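Local coordinates for rhamnose ABC transporter, rhamnose-binding protein (Actinomyces odontolyticus ATCC 17982, PDB 5BQ3) that probably binds a sugar, presumably rhamnose, outside the membrane as the solute receptor of an ABC transporter, at residues A[267-277]-A[314-322]. Numbering follows the deposited sequence.
Sequences ALWDPAQLGYV and VVVGDPVRF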
loop_
_atom_site.group_PDB
_atom_site.type_symbol
_atom_site.label_atom_id
_atom_site.label_comp_id
_atom_site.label_asym_id
_atom_site.label_seq_id
_atom_site.Cartn_x
_atom_site.Cartn_y
_atom_site.Cartn_z
ATOM N N ALA A 267 -10.692 0.442 4.470
ATOM C CA ALA A 267 -9.380 1.033 4.676
ATOM C C ALA A 267 -8.471 0.831 3.469
ATOM O O ALA A 267 -8.746 -0.007 2.613
ATOM C CB ALA A 267 -8.728 0.446 5.921
ATOM N N LEU A 268 -7.402 1.637 3.403
ATOM C CA LEU A 268 -6.330 1.601 2.410
ATOM C C LEU A 268 -5.198 2.495 2.940
ATOM O O LEU A 268 -4.804 2.327 4.095
ATOM C CB LEU A 268 -6.804 1.994 0.987
ATOM C CG LEU A 268 -5.935 1.517 -0.191
ATOM C CD1 LEU A 268 -6.152 0.043 -0.504
ATOM C CD2 LEU A 268 -6.197 2.343 -1.412
ATOM N N TRP A 269 -4.672 3.420 2.120
ATOM C CA TRP A 269 -3.569 4.323 2.465
ATOM C C TRP A 269 -3.515 5.471 1.474
ATOM O O TRP A 269 -4.104 5.372 0.399
ATOM C CB TRP A 269 -2.222 3.562 2.475
ATOM C CG TRP A 269 -2.066 2.598 1.332
ATOM C CD1 TRP A 269 -1.679 2.892 0.058
ATOM C CD2 TRP A 269 -2.358 1.194 1.351
ATOM N NE1 TRP A 269 -1.704 1.758 -0.718
ATOM C CE2 TRP A 269 -2.113 0.698 0.052
ATOM C CE3 TRP A 269 -2.797 0.300 2.345
ATOM C CZ2 TRP A 269 -2.294 -0.649 -0.282
ATOM C CZ3 TRP A 269 -2.979 -1.034 2.014
ATOM C CH2 TRP A 269 -2.726 -1.497 0.716
ATOM N N ASP A 270 -2.827 6.558 1.834
ATOM C CA ASP A 270 -2.637 7.707 0.954
ATOM C C ASP A 270 -1.313 7.501 0.197
ATOM O O ASP A 270 -0.254 7.577 0.832
ATOM C CB ASP A 270 -2.646 9.023 1.765
ATOM C CG ASP A 270 -2.735 10.318 0.964
ATOM O OD1 ASP A 270 -2.668 10.259 -0.287
ATOM O OD2 ASP A 270 -2.865 11.392 1.592
ATOM N N PRO A 271 -1.333 7.192 -1.131
ATOM C CA PRO A 271 -0.061 6.963 -1.850
ATOM C C PRO A 271 0.844 8.201 -1.921
ATOM O O PRO A 271 2.058 8.036 -2.020
ATOM C CB PRO A 271 -0.501 6.508 -3.247
ATOM C CG PRO A 271 -1.898 6.928 -3.384
ATOM C CD PRO A 271 -2.497 7.019 -2.024
ATOM N N ALA A 272 0.267 9.423 -1.829
ATOM C CA ALA A 272 0.991 10.701 -1.839
ATOM C C ALA A 272 1.956 10.814 -0.647
ATOM O O ALA A 272 3.038 11.392 -0.793
ATOM C CB ALA A 272 0.007 11.857 -1.818
ATOM N N GLN A 273 1.564 10.257 0.521
ATOM C CA GLN A 273 2.371 10.245 1.746
ATOM C C GLN A 273 3.603 9.347 1.583
ATOM O O GLN A 273 4.655 9.655 2.143
ATOM C CB GLN A 273 1.535 9.766 2.939
ATOM C CG GLN A 273 0.455 10.742 3.395
ATOM C CD GLN A 273 -0.275 10.265 4.629
ATOM O OE1 GLN A 273 -0.634 9.089 4.773
ATOM N NE2 GLN A 273 -0.546 11.184 5.538
ATOM N N LEU A 274 3.467 8.239 0.826
ATOM C CA LEU A 274 4.541 7.283 0.563
ATOM C C LEU A 274 5.670 7.936 -0.254
ATOM O O LEU A 274 6.837 7.785 0.107
ATOM C CB LEU A 274 3.984 6.037 -0.154
ATOM C CG LEU A 274 4.988 4.974 -0.597
ATOM C CD1 LEU A 274 5.463 4.139 0.577
ATOM C CD2 LEU A 274 4.384 4.094 -1.641
ATOM N N GLY A 275 5.309 8.655 -1.318
ATOM C CA GLY A 275 6.255 9.375 -2.165
ATOM C C GLY A 275 6.918 10.520 -1.422
ATOM O O GLY A 275 8.104 10.793 -1.631
ATOM N N TYR A 276 6.152 11.174 -0.523
ATOM C CA TYR A 276 6.579 12.286 0.328
ATOM C C TYR A 276 7.705 11.848 1.277
ATOM O O TYR A 276 8.759 12.484 1.287
ATOM C CB TYR A 276 5.376 12.841 1.122
ATOM C CG TYR A 276 5.617 14.182 1.779
ATOM C CD1 TYR A 276 5.316 15.370 1.118
ATOM C CD2 TYR A 276 6.095 14.266 3.083
ATOM C CE1 TYR A 276 5.532 16.609 1.720
ATOM C CE2 TYR A 276 6.311 15.498 3.698
ATOM C CZ TYR A 276 6.028 16.667 3.013
ATOM O OH TYR A 276 6.239 17.879 3.625
ATOM N N VAL A 277 7.490 10.756 2.047
ATOM C CA VAL A 277 8.450 10.186 3.008
ATOM C C VAL A 277 9.709 9.700 2.266
ATOM O O VAL A 277 10.818 9.958 2.732
ATOM C CB VAL A 277 7.804 9.055 3.872
ATOM C CG1 VAL A 277 8.838 8.334 4.738
ATOM C CG2 VAL A 277 6.683 9.607 4.750
ATOM N N VAL A 314 11.186 1.584 6.569
ATOM C CA VAL A 314 10.508 2.743 7.166
ATOM C C VAL A 314 9.007 2.617 6.858
ATOM O O VAL A 314 8.641 2.435 5.696
ATOM C CB VAL A 314 11.093 4.093 6.656
ATOM C CG1 VAL A 314 10.387 5.285 7.297
ATOM C CG2 VAL A 314 12.604 4.174 6.881
ATOM N N VAL A 315 8.146 2.688 7.887
ATOM C CA VAL A 315 6.691 2.596 7.711
ATOM C C VAL A 315 6.112 4.023 7.745
ATOM O O VAL A 315 6.397 4.783 8.674
ATOM C CB VAL A 315 6.013 1.646 8.745
ATOM C CG1 VAL A 315 4.501 1.591 8.552
ATOM C CG2 VAL A 315 6.600 0.240 8.676
ATOM N N VAL A 316 5.311 4.376 6.717
ATOM C CA VAL A 316 4.657 5.685 6.565
ATOM C C VAL A 316 3.677 5.914 7.738
ATOM O O VAL A 316 3.700 6.984 8.347
ATOM C CB VAL A 316 3.961 5.841 5.179
ATOM C CG1 VAL A 316 3.249 7.186 5.055
ATOM C CG2 VAL A 316 4.959 5.669 4.040
ATOM N N GLY A 317 2.863 4.907 8.057
ATOM C CA GLY A 317 1.911 4.985 9.158
ATOM C C GLY A 317 0.861 3.896 9.168
ATOM O O GLY A 317 0.985 2.900 8.450
ATOM N N ASP A 318 -0.179 4.081 10.000
ATOM C CA ASP A 318 -1.298 3.146 10.131
ATOM C C ASP A 318 -2.235 3.276 8.921
ATOM O O ASP A 318 -2.306 4.368 8.344
ATOM C CB ASP A 318 -2.072 3.393 11.445
ATOM C CG ASP A 318 -1.291 3.165 12.734
ATOM O OD1 ASP A 318 -0.412 2.273 12.753
ATOM O OD2 ASP A 318 -1.606 3.831 13.743
ATOM N N PRO A 319 -2.957 2.200 8.499
ATOM C CA PRO A 319 -3.857 2.335 7.337
ATOM C C PRO A 319 -4.905 3.439 7.511
ATOM O O PRO A 319 -5.408 3.655 8.619
ATOM C CB PRO A 319 -4.521 0.955 7.233
ATOM C CG PRO A 319 -3.599 0.030 7.928
ATOM C CD PRO A 319 -2.985 0.824 9.039
ATOM N N VAL A 320 -5.192 4.163 6.416
ATOM C CA VAL A 320 -6.168 5.258 6.388
ATOM C C VAL A 320 -7.572 4.651 6.263
ATOM O O VAL A 320 -7.828 3.871 5.345
ATOM C CB VAL A 320 -5.869 6.291 5.257
ATOM C CG1 VAL A 320 -6.960 7.352 5.163
ATOM C CG2 VAL A 320 -4.506 6.950 5.454
ATOM N N ARG A 321 -8.464 4.999 7.200
ATOM C CA ARG A 321 -9.849 4.527 7.202
ATOM C C ARG A 321 -10.718 5.508 6.424
ATOM O O ARG A 321 -10.675 6.713 6.685
ATOM C CB ARG A 321 -10.379 4.339 8.634
ATOM C CG ARG A 321 -9.787 3.151 9.365
ATOM C CD ARG A 321 -10.525 2.897 10.652
ATOM N NE ARG A 321 -9.693 2.163 11.597
ATOM C CZ ARG A 321 -10.132 1.638 12.734
ATOM N NH1 ARG A 321 -11.412 1.750 13.076
ATOM N NH2 ARG A 321 -9.300 0.991 13.538
ATOM N N PHE A 322 -11.490 4.990 5.457
ATOM C CA PHE A 322 -12.363 5.799 4.610
ATOM C C PHE A 322 -13.830 5.519 4.905
ATOM O O PHE A 322 -14.263 4.366 4.911
ATOM C CB PHE A 322 -12.073 5.562 3.117
ATOM C CG PHE A 322 -10.643 5.791 2.685
ATOM C CD1 PHE A 322 -9.709 4.766 2.732
ATOM C CD2 PHE A 322 -10.238 7.029 2.200
ATOM C CE1 PHE A 322 -8.391 4.978 2.322
ATOM C CE2 PHE A 322 -8.917 7.242 1.799
ATOM C CZ PHE A 322 -8.000 6.217 1.868
#
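In Val316, CG1 points opposite the backbone N (chi1 178°), which sets its two methyls against one side of the first turns of helix 271-287: CG1 lies against Gln273 CB at 3.8 Å, while CG2 meets Leu274 CD1 at 3.8 Å, the Leu274 and Val316 side chains crossing at about a right angle. A beta-branched residue suits this place because its paired methyls touch neighbouring helix positions at once, and Val277 CG2 adds to the same apolar patch. Cutting Val316 back to an alanine would probably leave Leu274 CD1 and Gln273 CB without their partner and open a gap beside the helix. Asp270 suits the N-cap, its OD1 accepting a weak bond from Ala272 N.

At the other end Leu268 and Val320 form an antiparallel hydrogen-bonded pair. Leu268 N gives a fairly straight bond to Val320 O (3.0 Å, 161°), in the carbonyl plane; the return bond is more bent, Val320 N coming from well above the plane of the Leu268 carbonyl. Phe322 turns CG anti to its carbonyl carbon (chi1 -56°), so its flat ring presents an edge to Leu268 N and a face to Val320 CG1, offset toward the rim. Branched Leu268 sets CG over the Trp269 ring centre.

Together the segments form two interdomain crossings, linking the six-stranded parallel sheet's lobe to the four-stranded one, as in the hinge of type I periplasmic binding proteins.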